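Local atomic coordinates of protection of telomeres protein 1 (Schizosaccharomyces pombe, PDB entry 7CUI), a protein that binds single-stranded telomeric DNA, protects the 3' overhang of the telomere and regulates telomerase and telomere length. Residues Leu29-Ile34 and Arg52-Val57; Val58-Lys63 and Leu133-Leu138; Phe82-Arg87 and Val96-Ser101; Asp165-Glu170 and Arg192-Lys197. All blocks are in the same frame, centred on the assembly; numbering follows the deposited sequence.

Contact 1: residues Leu29-Ile34 and Arg52-Val57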
loop_
_atom_site.group_PDB
_atom_site.type_symbol
_atom_site.label_atom_id
_atom_site.label_comp_id
_atom_site.label_asym_id
_atom_site.label_seq_id
_atom_site.Cartn_x
_atom_site.Cartn_y
_atom_site.Cartn_z
ATOM N N LEU A 29 -7.076 7.842 16.248
ATOM C CA LEU A 29 -8.037 7.126 15.416
ATOM C C LEU A 29 -8.317 5.762 16.038
ATOM O O LEU A 29 -7.410 5.131 16.574
ATOM C CB LEU A 29 -7.483 6.934 14.000
ATOM C CG LEU A 29 -6.732 8.110 13.378
ATOM C CD1 LEU A 29 -6.109 7.696 12.054
ATOM C CD2 LEU A 29 -7.647 9.315 13.196
ATOM N N LYS A 30 -9.571 5.306 15.932
ATOM C CA LYS A 30 -9.964 4.015 16.476
ATOM C C LYS A 30 -10.200 3.005 15.353
ATOM O O LYS A 30 -10.357 3.375 14.192
ATOM C CB LYS A 30 -11.170 4.148 17.412
ATOM C CG LYS A 30 -10.851 3.950 18.888
ATOM C CD LYS A 30 -12.076 3.879 19.782
ATOM C CE LYS A 30 -12.533 5.230 20.295
ATOM N NZ LYS A 30 -11.598 5.793 21.298
ATOM N N LEU A 31 -10.229 1.723 15.736
ATOM C CA LEU A 31 -10.232 0.595 14.819
ATOM C C LEU A 31 -11.631 0.379 14.237
ATOM O O LEU A 31 -12.592 0.177 14.980
ATOM C CB LEU A 31 -9.744 -0.635 15.597
ATOM C CG LEU A 31 -9.696 -1.961 14.835
ATOM C CD1 LEU A 31 -8.747 -1.870 13.650
ATOM C CD2 LEU A 31 -9.279 -3.100 15.756
ATOM N N THR A 32 -11.725 0.434 12.896
ATOM C CA THR A 32 -12.930 0.080 12.153
ATOM C C THR A 32 -12.603 -1.034 11.156
ATOM O O THR A 32 -11.537 -1.639 11.245
ATOM C CB THR A 32 -13.588 1.300 11.488
ATOM O OG1 THR A 32 -12.685 1.836 10.521
ATOM C CG2 THR A 32 -14.028 2.371 12.466
ATOM N N THR A 33 -13.519 -1.312 10.215
ATOM C CA THR A 33 -13.328 -2.396 9.260
ATOM C C THR A 33 -13.475 -1.896 7.826
ATOM O O THR A 33 -14.035 -0.829 7.586
ATOM C CB THR A 33 -14.330 -3.542 9.455
ATOM O OG1 THR A 33 -15.622 -3.043 9.102
ATOM C CG2 THR A 33 -14.329 -4.128 10.851
ATOM N N ILE A 34 -12.993 -2.715 6.881
ATOM C CA ILE A 34 -13.057 -2.420 5.458
ATOM C C ILE A 34 -14.510 -2.491 4.992
ATOM O O ILE A 34 -14.895 -1.782 4.063
ATOM C CB ILE A 34 -12.123 -3.352 4.654
ATOM C CG1 ILE A 34 -10.653 -3.117 5.012
ATOM C CG2 ILE A 34 -12.357 -3.211 3.156
ATOM C CD1 ILE A 34 -9.693 -4.160 4.473
ATOM N N ARG A 52 -8.417 3.519 10.595
ATOM C CA ARG A 52 -7.430 2.623 11.178
ATOM C C ARG A 52 -7.923 1.191 11.011
ATOM O O ARG A 52 -9.080 0.900 11.296
ATOM C CB ARG A 52 -7.285 2.925 12.670
ATOM C CG ARG A 52 -6.078 2.283 13.334
ATOM C CD ARG A 52 -5.947 2.806 14.751
ATOM N NE ARG A 52 -6.113 1.756 15.740
ATOM C CZ ARG A 52 -5.106 1.185 16.389
ATOM N NH1 ARG A 52 -3.863 1.573 16.154
ATOM N NH2 ARG A 52 -5.346 0.231 17.269
ATOM N N LEU A 53 -7.040 0.298 10.550
ATOM C CA LEU A 53 -7.444 -1.069 10.259
ATOM C C LEU A 53 -6.419 -2.056 10.809
ATOM O O LEU A 53 -5.234 -1.747 10.876
ATOM C CB LEU A 53 -7.582 -1.253 8.745
ATOM C CG LEU A 53 -8.435 -0.220 8.017
ATOM C CD1 LEU A 53 -7.544 0.797 7.339
ATOM C CD2 LEU A 53 -9.313 -0.893 6.984
ATOM N N ARG A 54 -6.901 -3.242 11.202
ATOM C CA ARG A 54 -6.048 -4.370 11.529
ATOM C C ARG A 54 -6.139 -5.355 10.371
ATOM O O ARG A 54 -7.220 -5.875 10.081
ATOM C CB ARG A 54 -6.460 -5.014 12.856
ATOM C CG ARG A 54 -5.411 -5.959 13.423
ATOM C CD ARG A 54 -5.722 -6.466 14.814
ATOM N NE ARG A 54 -6.041 -5.383 15.737
ATOM C CZ ARG A 54 -5.325 -5.053 16.804
ATOM N NH1 ARG A 54 -4.230 -5.729 17.108
ATOM N NH2 ARG A 54 -5.712 -4.050 17.571
ATOM N N VAL A 55 -4.995 -5.610 9.724
ATOM C CA VAL A 55 -5.032 -6.015 8.330
ATOM C C VAL A 55 -3.937 -7.037 8.014
ATOM O O VAL A 55 -2.992 -7.225 8.780
ATOM C CB VAL A 55 -4.984 -4.761 7.432
ATOM C CG1 VAL A 55 -3.625 -4.508 6.793
ATOM C CG2 VAL A 55 -6.107 -4.749 6.412
ATOM N N GLN A 56 -4.104 -7.695 6.861
ATOM C CA GLN A 56 -3.211 -8.706 6.319
ATOM C C GLN A 56 -3.010 -8.373 4.844
ATOM O O GLN A 56 -3.962 -7.981 4.173
ATOM C CB GLN A 56 -3.941 -10.045 6.374
ATOM C CG GLN A 56 -3.126 -11.200 6.920
ATOM C CD GLN A 56 -3.925 -12.483 6.932
ATOM O OE1 GLN A 56 -5.116 -12.508 6.616
ATOM N NE2 GLN A 56 -3.261 -13.569 7.296
ATOM N N VAL A 57 -1.780 -8.522 4.332
ATOM C CA VAL A 57 -1.547 -8.271 2.917
ATOM C C VAL A 57 -1.890 -9.531 2.131
ATOM O O VAL A 57 -1.448 -10.628 2.479
ATOM C CB VAL A 57 -0.116 -7.800 2.599
ATOM C CG1 VAL A 57 0.043 -7.506 1.112
ATOM C CG2 VAL A 57 0.291 -6.587 3.420
#
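Leu31 and Arg52 meet where the loop before helix 34-38 runs along the first long strand of an OB-fold barrel, in the C-terminal part of the protein. Arg52 CG is turned opposite the backbone N (chi1 -167°), which sends the chain past the carbonyls of Leu29 and Lys30, across the run of the loop. Arg52 CD rests 3.3 Å from Leu29 O, and Arg52 CB is 3.5 Å from Lys30 O. Lys30 C and Leu31 N lie at the edge of the guanidinium, and its NH2 makes a long, weak ion pair with Asp165. Cutting Arg52 back to an alanine is likely to uncover the carbonyls of Leu29 and Lys30 and leave Asp165 with one fewer positive neighbour. Leu31 crosses Arg54 at about a right angle. Leu31 CD1 lies over the strand backbone, 3.4 Å from Arg54 N, while Leu31 CD2 meets the edge of the Arg54 guanidinium, in its plane, 4.0 Å from Arg54 NE. Arg54 NE also has a weak, long pairing with Asp165. At the start of the helix, Ile34 crosses Leu53 at about a right angle, CG1 to CD2. The CD1 of Ile34 goes on to Val55 CG2 at 4.1 Å. Leu53 itself packs on Ile166 and Val168 inside the barrel. One hydrogen bond joins the two backbones: Thr32 N donates to Arg52 O at 3.1 Å, nearly straight at 167°.

Contact 2: residues Val58-Lys63 and Leu133-Leu138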
loop_
_atom_site.group_PDB
_atom_site.type_symbol
_atom_site.label_atom_id
_atom_site.label_comp_id
_atom_site.label_asym_id
_atom_site.label_seq_id
_atom_site.Cartn_x
_atom_site.Cartn_y
_atom_site.Cartn_z
ATOM N N VAL A 58 -2.637 -9.340 1.040
ATOM C CA VAL A 58 -3.227 -10.441 0.301
ATOM C C VAL A 58 -2.765 -10.407 -1.158
ATOM O O VAL A 58 -2.817 -11.425 -1.847
ATOM C CB VAL A 58 -4.758 -10.418 0.480
ATOM C CG1 VAL A 58 -5.535 -10.831 -0.778
ATOM C CG2 VAL A 58 -5.172 -11.248 1.692
ATOM N N ASP A 59 -2.295 -9.238 -1.611
ATOM C CA ASP A 59 -1.810 -9.037 -2.969
ATOM C C ASP A 59 -1.072 -7.698 -3.018
ATOM O O ASP A 59 -1.151 -6.921 -2.065
ATOM C CB ASP A 59 -2.960 -9.106 -3.983
ATOM C CG ASP A 59 -2.528 -9.414 -5.408
ATOM O OD1 ASP A 59 -1.322 -9.350 -5.683
ATOM O OD2 ASP A 59 -3.406 -9.722 -6.233
ATOM N N PHE A 60 -0.357 -7.431 -4.123
ATOM C CA PHE A 60 0.302 -6.144 -4.315
ATOM C C PHE A 60 0.527 -5.847 -5.799
ATOM O O PHE A 60 0.481 -6.747 -6.640
ATOM C CB PHE A 60 1.613 -6.072 -3.527
ATOM C CG PHE A 60 2.663 -7.073 -3.943
ATOM C CD1 PHE A 60 3.409 -6.883 -5.100
ATOM C CD2 PHE A 60 2.911 -8.200 -3.174
ATOM C CE1 PHE A 60 4.377 -7.800 -5.481
ATOM C CE2 PHE A 60 3.882 -9.117 -3.549
ATOM C CZ PHE A 60 4.610 -8.918 -4.705
ATOM N N TRP A 61 0.794 -4.562 -6.086
ATOM C CA TRP A 61 1.036 -4.043 -7.423
ATOM C C TRP A 61 2.123 -2.970 -7.373
ATOM O O TRP A 61 2.119 -2.136 -6.464
ATOM C CB TRP A 61 -0.260 -3.484 -8.023
ATOM C CG TRP A 61 -0.235 -3.524 -9.518
ATOM C CD1 TRP A 61 -0.637 -4.563 -10.310
ATOM C CD2 TRP A 61 0.280 -2.517 -10.410
ATOM N NE1 TRP A 61 -0.433 -4.267 -11.633
ATOM C CE2 TRP A 61 0.130 -3.020 -11.724
ATOM C CE3 TRP A 61 0.857 -1.254 -10.232
ATOM C CZ2 TRP A 61 0.529 -2.299 -12.849
ATOM C CZ3 TRP A 61 1.248 -0.538 -11.344
ATOM C CH2 TRP A 61 1.080 -1.053 -12.634
ATOM N N PRO A 62 3.088 -2.934 -8.324
ATOM C CA PRO A 62 3.193 -3.921 -9.400
ATOM C C PRO A 62 3.823 -5.242 -8.959
ATOM O O PRO A 62 4.284 -5.376 -7.827
ATOM C CB PRO A 62 4.056 -3.205 -10.456
ATOM C CG PRO A 62 4.886 -2.196 -9.686
ATOM C CD PRO A 62 4.131 -1.897 -8.409
ATOM N N LYS A 63 3.836 -6.222 -9.867
ATOM C CA LYS A 63 4.252 -7.569 -9.516
ATOM C C LYS A 63 5.767 -7.667 -9.359
ATOM O O LYS A 63 6.234 -8.478 -8.565
ATOM C CB LYS A 63 3.706 -8.582 -10.521
ATOM C CG LYS A 63 2.189 -8.645 -10.598
ATOM C CD LYS A 63 1.527 -8.962 -9.271
ATOM C CE LYS A 63 0.029 -9.110 -9.415
ATOM N NZ LYS A 63 -0.683 -8.495 -8.274
ATOM N N LEU A 133 8.807 -8.656 6.041
ATOM C CA LEU A 133 8.327 -8.484 7.401
ATOM C C LEU A 133 6.844 -8.100 7.436
ATOM O O LEU A 133 6.226 -8.181 8.498
ATOM C CB LEU A 133 9.205 -7.461 8.133
ATOM C CG LEU A 133 10.703 -7.780 8.191
ATOM C CD1 LEU A 133 11.497 -6.630 8.811
ATOM C CD2 LEU A 133 10.974 -9.086 8.933
ATOM N N ILE A 134 6.267 -7.709 6.287
ATOM C CA ILE A 134 4.854 -7.339 6.249
ATOM C C ILE A 134 4.014 -8.343 5.458
ATOM O O ILE A 134 2.807 -8.421 5.686
ATOM C CB ILE A 134 4.604 -5.893 5.761
ATOM C CG1 ILE A 134 5.062 -5.677 4.316
ATOM C CG2 ILE A 134 5.211 -4.875 6.709
ATOM C CD1 ILE A 134 4.476 -4.443 3.663
ATOM N N TRP A 135 4.619 -9.090 4.523
ATOM C CA TRP A 135 3.823 -10.000 3.708
ATOM C C TRP A 135 4.397 -11.422 3.643
ATOM O O TRP A 135 3.942 -12.228 2.830
ATOM C CB TRP A 135 3.558 -9.415 2.311
ATOM C CG TRP A 135 4.765 -9.231 1.435
ATOM C CD1 TRP A 135 5.908 -9.982 1.414
ATOM C CD2 TRP A 135 4.928 -8.231 0.410
ATOM N NE1 TRP A 135 6.766 -9.510 0.456
ATOM C CE2 TRP A 135 6.198 -8.430 -0.172
ATOM C CE3 TRP A 135 4.127 -7.187 -0.068
ATOM C CZ2 TRP A 135 6.683 -7.622 -1.204
ATOM C CZ3 TRP A 135 4.608 -6.381 -1.079
ATOM C CH2 TRP A 135 5.865 -6.606 -1.647
ATOM N N GLY A 136 5.394 -11.731 4.482
ATOM C CA GLY A 136 5.950 -13.077 4.545
ATOM C C GLY A 136 6.312 -13.629 3.167
ATOM O O GLY A 136 7.020 -12.969 2.390
ATOM N N ASN A 137 5.793 -14.829 2.866
ATOM C CA ASN A 137 6.155 -15.544 1.649
ATOM C C ASN A 137 5.240 -15.196 0.474
ATOM O O ASN A 137 5.255 -15.901 -0.533
ATOM C CB ASN A 137 6.196 -17.062 1.842
ATOM C CG ASN A 137 7.177 -17.492 2.908
ATOM O OD1 ASN A 137 6.795 -17.690 4.061
ATOM N ND2 ASN A 137 8.439 -17.615 2.547
ATOM N N LEU A 138 4.484 -14.093 0.583
ATOM C CA LEU A 138 3.529 -13.697 -0.444
ATOM C C LEU A 138 4.221 -13.455 -1.791
ATOM O O LEU A 138 3.758 -13.952 -2.819
ATOM C CB LEU A 138 2.794 -12.439 0.030
ATOM C CG LEU A 138 1.320 -12.284 -0.356
ATOM C CD1 LEU A 138 1.083 -10.900 -0.946
ATOM C CD2 LEU A 138 0.820 -13.378 -1.289
#
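Phe60 and Trp135 lie face to face in an offset stack. The Phe60 ring and the six-membered ring of Trp135 have centroids 4.1 Å apart and planes at 19°. In both residues CG sits between the backbone N and the carbonyl carbon (chi1 63° and 65°), and this turns each ring toward the other. Phe60 CD2 comes closest, to Trp135 CZ3, and Phe60 CE2 sits over the Trp135 ring toward its rim. Leu138 adds its CD1, 3.9 Å from Phe60 CD2, and the same methyl packs against the backbone at Val58 and Asp59. The contact packs the end of helix 121-135 and the start of helix 138-148 against the first strand of the OB fold. A classic beta bulge at Val58 and Asp59 faces Leu85 there. With a serine in place of Trp135, a gap would probably open over one face of Phe60, and the stack that holds that ring flat would be lost. Asp59 OD1 takes Lys63 NZ in a salt bridge at 2.8 Å and also accepts from Phe60 N. Lys63 NZ donates as well to Phe60 O.

Contact 3: residues Phe82-Arg87 and Val96-Ser101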
loop_
_atom_site.group_PDB
_atom_site.type_symbol
_atom_site.label_atom_id
_atom_site.label_comp_id
_atom_site.label_asym_id
_atom_site.label_seq_id
_atom_site.Cartn_x
_atom_site.Cartn_y
_atom_site.Cartn_z
ATOM N N PHE A 82 3.628 2.025 -5.011
ATOM C CA PHE A 82 3.115 0.667 -5.076
ATOM C C PHE A 82 1.839 0.583 -4.244
ATOM O O PHE A 82 1.534 1.494 -3.475
ATOM C CB PHE A 82 4.176 -0.345 -4.626
ATOM C CG PHE A 82 4.769 -0.095 -3.261
ATOM C CD1 PHE A 82 5.908 0.684 -3.116
ATOM C CD2 PHE A 82 4.200 -0.649 -2.118
ATOM C CE1 PHE A 82 6.458 0.908 -1.860
ATOM C CE2 PHE A 82 4.754 -0.424 -0.864
ATOM C CZ PHE A 82 5.887 0.351 -0.737
ATOM N N ALA A 83 1.097 -0.513 -4.417
ATOM C CA ALA A 83 -0.153 -0.701 -3.701
ATOM C C ALA A 83 -0.187 -2.086 -3.063
ATOM O O ALA A 83 0.222 -3.072 -3.675
ATOM C CB ALA A 83 -1.318 -0.495 -4.635
ATOM N N LEU A 84 -0.685 -2.141 -1.824
ATOM C CA LEU A 84 -0.917 -3.402 -1.142
ATOM C C LEU A 84 -2.421 -3.647 -1.103
ATOM O O LEU A 84 -3.166 -2.786 -0.638
ATOM C CB LEU A 84 -0.383 -3.292 0.289
ATOM C CG LEU A 84 1.079 -2.887 0.446
ATOM C CD1 LEU A 84 1.470 -2.898 1.918
ATOM C CD2 LEU A 84 1.980 -3.820 -0.344
ATOM N N LEU A 85 -2.857 -4.813 -1.597
ATOM C CA LEU A 85 -4.236 -5.226 -1.399
ATOM C C LEU A 85 -4.355 -5.853 -0.013
ATOM O O LEU A 85 -3.789 -6.914 0.239
ATOM C CB LEU A 85 -4.646 -6.220 -2.490
ATOM C CG LEU A 85 -6.137 -6.561 -2.533
ATOM C CD1 LEU A 85 -6.973 -5.331 -2.854
ATOM C CD2 LEU A 85 -6.415 -7.668 -3.537
ATOM N N VAL A 86 -5.089 -5.190 0.883
ATOM C CA VAL A 86 -5.146 -5.639 2.267
ATOM C C VAL A 86 -6.518 -6.245 2.565
ATOM O O VAL A 86 -7.498 -5.935 1.892
ATOM C CB VAL A 86 -4.768 -4.517 3.255
ATOM C CG1 VAL A 86 -3.339 -4.033 3.050
ATOM C CG2 VAL A 86 -5.747 -3.353 3.217
ATOM N N ARG A 87 -6.570 -7.121 3.580
ATOM C CA ARG A 87 -7.795 -7.797 3.987
ATOM C C ARG A 87 -7.950 -7.729 5.504
ATOM O O ARG A 87 -6.983 -7.875 6.250
ATOM C CB ARG A 87 -7.838 -9.229 3.439
ATOM C CG ARG A 87 -8.791 -10.170 4.163
ATOM C CD ARG A 87 -9.456 -11.186 3.250
ATOM N NE ARG A 87 -8.520 -11.973 2.451
ATOM C CZ ARG A 87 -8.834 -12.666 1.352
ATOM N NH1 ARG A 87 -10.079 -12.701 0.897
ATOM N NH2 ARG A 87 -7.881 -13.327 0.712
ATOM N N VAL A 96 -4.508 -0.210 -0.905
ATOM C CA VAL A 96 -3.891 0.857 -0.138
ATOM C C VAL A 96 -2.593 1.252 -0.846
ATOM O O VAL A 96 -1.687 0.434 -1.018
ATOM C CB VAL A 96 -3.639 0.405 1.316
ATOM C CG1 VAL A 96 -2.895 1.455 2.127
ATOM C CG2 VAL A 96 -4.922 -0.020 2.020
ATOM N N ILE A 97 -2.522 2.517 -1.270
ATOM C CA ILE A 97 -1.388 3.018 -2.027
ATOM C C ILE A 97 -0.333 3.555 -1.064
ATOM O O ILE A 97 -0.641 4.354 -0.180
ATOM C CB ILE A 97 -1.836 4.105 -3.026
ATOM C CG1 ILE A 97 -2.776 3.548 -4.097
ATOM C CG2 ILE A 97 -0.634 4.801 -3.648
ATOM C CD1 ILE A 97 -3.559 4.615 -4.838
ATOM N N PHE A 98 0.915 3.111 -1.261
ATOM C CA PHE A 98 2.069 3.718 -0.620
ATOM C C PHE A 98 2.860 4.506 -1.662
ATOM O O PHE A 98 3.382 3.942 -2.622
ATOM C CB PHE A 98 2.914 2.670 0.109
ATOM C CG PHE A 98 2.254 2.146 1.357
ATOM C CD1 PHE A 98 1.372 1.076 1.294
ATOM C CD2 PHE A 98 2.475 2.748 2.592
ATOM C CE1 PHE A 98 0.741 0.611 2.439
ATOM C CE2 PHE A 98 1.845 2.279 3.738
ATOM C CZ PHE A 98 0.981 1.208 3.658
ATOM N N PHE A 99 2.936 5.819 -1.441
ATOM C CA PHE A 99 3.533 6.761 -2.368
ATOM C C PHE A 99 4.551 7.613 -1.613
ATOM O O PHE A 99 4.322 7.983 -0.458
ATOM C CB PHE A 99 2.423 7.617 -2.988
ATOM C CG PHE A 99 2.875 8.611 -4.026
ATOM C CD1 PHE A 99 3.384 8.180 -5.243
ATOM C CD2 PHE A 99 2.787 9.978 -3.798
ATOM C CE1 PHE A 99 3.807 9.091 -6.203
ATOM C CE2 PHE A 99 3.211 10.889 -4.759
ATOM C CZ PHE A 99 3.717 10.445 -5.961
ATOM N N ASP A 100 5.691 7.870 -2.268
ATOM C CA ASP A 100 6.648 8.891 -1.867
ATOM C C ASP A 100 7.014 8.750 -0.385
ATOM O O ASP A 100 7.482 7.696 0.037
ATOM C CB ASP A 100 6.168 10.286 -2.280
ATOM C CG ASP A 100 7.293 11.289 -2.472
ATOM O OD1 ASP A 100 8.461 10.933 -2.187
ATOM O OD2 ASP A 100 6.994 12.420 -2.909
ATOM N N SER A 101 6.786 9.811 0.402
ATOM C CA SER A 101 7.252 9.885 1.781
ATOM C C SER A 101 6.553 8.872 2.693
ATOM O O SER A 101 7.136 8.442 3.688
ATOM C CB SER A 101 7.150 11.288 2.326
ATOM O OG SER A 101 5.842 11.802 2.133
#
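Strands 82-87 and 96-99 run antiparallel, their axes 4.6 Å apart at the closest, with two hydrogen-bonded pairs, Phe82 with Phe98 and Leu84 with Val96, either side of the non-hydrogen-bonded pair Ala83 with Ile97. Each hydrogen-bonded pair makes both of its N-H...O bonds; the one from Phe98 N to Phe82 O is 2.8 Å. Phe82, Leu84, Val96 and Phe98 share one face of the sheet. The Phe82 ring folds back over its neighbour, because CG stands between the backbone N and the carbonyl carbon (chi1 55°). Phe98 CB then lies over the ring face in a CH-pi contact, 4.1 Å from the Phe82 centroid. The Phe98 ring reaches toward Leu84, and Phe98 CE1 meets Leu84 CD1 at 3.6 Å. Val86 and Val96 touch through their CG2 methyls. On the other face, Ala83 and Ile97 pack against apolar side chains of another protein's chain. This is the hairpin of the second and third strands of the OB fold. Strand 49-73 flanks it through Phe60 and Val55, and Phe68 stacks on Phe82. Ala103 of helix 100-107 packs on Phe82 and Phe98, while Val168 and Ile166 of strand 163-171 cover Val96 and Phe98.

Contact 4: residues Asp165-Glu170 and Arg192-Lys197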
loop_
_atom_site.group_PDB
_atom_site.type_symbol
_atom_site.label_atom_id
_atom_site.label_comp_id
_atom_site.label_asym_id
_atom_site.label_seq_id
_atom_site.Cartn_x
_atom_site.Cartn_y
_atom_site.Cartn_z
ATOM N N ASP A 165 -1.518 -3.183 12.230
ATOM C CA ASP A 165 -2.407 -2.036 12.153
ATOM C C ASP A 165 -1.895 -1.104 11.062
ATOM O O ASP A 165 -0.687 -0.955 10.891
ATOM C CB ASP A 165 -2.555 -1.340 13.508
ATOM C CG ASP A 165 -3.378 -2.128 14.515
ATOM O OD1 ASP A 165 -4.253 -2.900 14.081
ATOM O OD2 ASP A 165 -3.134 -1.963 15.727
ATOM N N ILE A 166 -2.827 -0.494 10.320
ATOM C CA ILE A 166 -2.509 0.380 9.200
ATOM C C ILE A 166 -3.412 1.609 9.278
ATOM O O ILE A 166 -4.593 1.483 9.593
ATOM C CB ILE A 166 -2.680 -0.382 7.864
ATOM C CG1 ILE A 166 -2.193 0.412 6.650
ATOM C CG2 ILE A 166 -4.119 -0.837 7.673
ATOM C CD1 ILE A 166 -0.742 0.803 6.720
ATOM N N TYR A 167 -2.842 2.793 9.016
ATOM C CA TYR A 167 -3.643 3.997 8.855
ATOM C C TYR A 167 -3.799 4.289 7.368
ATOM O O TYR A 167 -2.832 4.199 6.616
ATOM C CB TYR A 167 -2.976 5.222 9.483
ATOM C CG TYR A 167 -2.626 5.135 10.945
ATOM C CD1 TYR A 167 -3.280 4.267 11.803
ATOM C CD2 TYR A 167 -1.659 5.969 11.483
ATOM C CE1 TYR A 167 -2.959 4.206 13.151
ATOM C CE2 TYR A 167 -1.328 5.925 12.827
ATOM C CZ TYR A 167 -1.982 5.040 13.666
ATOM O OH TYR A 167 -1.655 4.991 14.990
ATOM N N VAL A 168 -5.017 4.654 6.955
ATOM C CA VAL A 168 -5.265 5.026 5.571
ATOM C C VAL A 168 -5.949 6.388 5.537
ATOM O O VAL A 168 -6.788 6.687 6.383
ATOM C CB VAL A 168 -6.079 3.965 4.802
ATOM C CG1 VAL A 168 -5.388 2.609 4.795
ATOM C CG2 VAL A 168 -7.515 3.846 5.296
ATOM N N LYS A 169 -5.559 7.207 4.554
ATOM C CA LYS A 169 -6.262 8.444 4.263
ATOM C C LYS A 169 -7.052 8.271 2.968
ATOM O O LYS A 169 -6.494 7.913 1.935
ATOM C CB LYS A 169 -5.315 9.650 4.264
ATOM C CG LYS A 169 -4.031 9.515 3.458
ATOM C CD LYS A 169 -3.030 10.604 3.782
ATOM C CE LYS A 169 -1.640 10.293 3.272
ATOM N NZ LYS A 169 -0.654 11.315 3.697
ATOM N N GLU A 170 -8.363 8.503 3.067
ATOM C CA GLU A 170 -9.301 8.364 1.966
ATOM C C GLU A 170 -9.448 9.722 1.289
ATOM O O GLU A 170 -9.550 10.740 1.969
ATOM C CB GLU A 170 -10.645 7.900 2.526
ATOM C CG GLU A 170 -11.656 7.472 1.478
ATOM C CD GLU A 170 -12.888 6.821 2.085
ATOM O OE1 GLU A 170 -13.069 6.929 3.311
ATOM O OE2 GLU A 170 -13.661 6.198 1.335
ATOM N N ARG A 192 -4.692 5.798 0.803
ATOM C CA ARG A 192 -3.253 5.951 0.903
ATOM C C ARG A 192 -2.788 5.602 2.314
ATOM O O ARG A 192 -3.255 6.193 3.285
ATOM C CB ARG A 192 -2.870 7.384 0.530
ATOM C CG ARG A 192 -2.381 7.537 -0.901
ATOM C CD ARG A 192 -0.937 7.983 -0.884
ATOM N NE ARG A 192 -0.802 9.365 -1.313
ATOM C CZ ARG A 192 0.088 10.232 -0.841
ATOM N NH1 ARG A 192 0.926 9.884 0.121
ATOM N NH2 ARG A 192 0.125 11.458 -1.329
ATOM N N GLY A 193 -1.857 4.646 2.412
ATOM C CA GLY A 193 -1.258 4.294 3.689
ATOM C C GLY A 193 -0.392 5.428 4.228
ATOM O O GLY A 193 0.138 6.222 3.450
ATOM N N PHE A 194 -0.264 5.492 5.560
ATOM C CA PHE A 194 0.624 6.445 6.210
ATOM C C PHE A 194 0.799 6.077 7.683
ATOM O O PHE A 194 0.065 5.243 8.212
ATOM C CB PHE A 194 0.077 7.869 6.079
ATOM C CG PHE A 194 -1.113 8.160 6.960
ATOM C CD1 PHE A 194 -2.395 7.820 6.556
ATOM C CD2 PHE A 194 -0.944 8.766 8.198
ATOM C CE1 PHE A 194 -3.485 8.088 7.369
ATOM C CE2 PHE A 194 -2.033 9.028 9.013
ATOM C CZ PHE A 194 -3.303 8.691 8.597
ATOM N N GLY A 195 1.773 6.729 8.333
ATOM C CA GLY A 195 1.993 6.626 9.769
ATOM C C GLY A 195 2.259 5.192 10.219
ATOM O O GLY A 195 1.804 4.770 11.281
ATOM N N THR A 196 3.001 4.450 9.396
ATOM C CA THR A 196 3.210 3.027 9.600
ATOM C C THR A 196 4.630 2.683 9.163
ATOM O O THR A 196 4.993 2.953 8.021
ATOM C CB THR A 196 2.190 2.223 8.780
ATOM O OG1 THR A 196 0.886 2.756 9.012
ATOM C CG2 THR A 196 2.199 0.739 9.083
ATOM N N LYS A 197 5.425 2.099 10.069
ATOM C CA LYS A 197 6.822 1.820 9.762
ATOM C C LYS A 197 7.172 0.366 10.081
ATOM O O LYS A 197 6.703 -0.185 11.073
ATOM C CB LYS A 197 7.763 2.845 10.408
ATOM C CG LYS A 197 7.749 2.918 11.926
ATOM C CD LYS A 197 8.941 3.660 12.511
ATOM C CE LYS A 197 8.688 5.129 12.782
ATOM N NZ LYS A 197 8.960 5.955 11.584
#
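Lys169 and Arg192 form a hydrogen-bonded antiparallel pair between the last two strands of the OB fold. Lys169 N donates to Arg192 O at 2.8 Å, and Arg192 N returns a bond to Lys169 O at 3.0 Å. The first of these is fairly straight (166°); Arg192 N to Lys169 O and, further along, Phe194 N to Tyr167 O are both bent, near 145°. Tyr167 O also faces the CA of Gly193 in a CA-H...O contact. The two basic side chains lie side by side and point the same way, with Lys169 CE over one face of the Arg192 guanidinium. Asp102 gathers both ends: Lys169 NZ and Arg192 NH1 each make a salt bridge to its OD2, which probably offsets their like charge. Arg192 NE is taken by a backbone atom of another protein's chain. Tyr167 OH is paired with the backbone oxygen of Glu25. Phe194 lies across the strand, CG between its backbone N and carbonyl carbon (chi1 74°). Tyr167 CB sits over the Phe194 ring in a CH-pi contact, 3.7 Å from the centroid, while Lys169 N lies at its edge. Past the break in the strand at Gly195, Thr196 packs on Ile166 CD1 through OG1 and CG2. Thr196 OG1 donates to Phe194 O at 2.7 Å, coming from above the carbonyl plane.

How the contacts relate
From the N terminus, contact 1 closes first, bringing the loop before helix 34-38 onto strand 49-73. Contact 2 opens on the next residues of that strand and closes a long loop at the junction of helices 121-135 and 138-148. Contact 3, the short hairpin of strands 77-87 and 93-99, falls wholly within that loop. Contact 4 comes last and joins strands 163-171 and 190-198. No contacts cross. The sheet links them. Leu53 with Ile166 ties contact 1 to contact 4, Val58 and Asp59 with Leu85 tie contact 2 to contact 3, and Ile97 with Gly193 brings contact 3 to contact 4, closing the barrel.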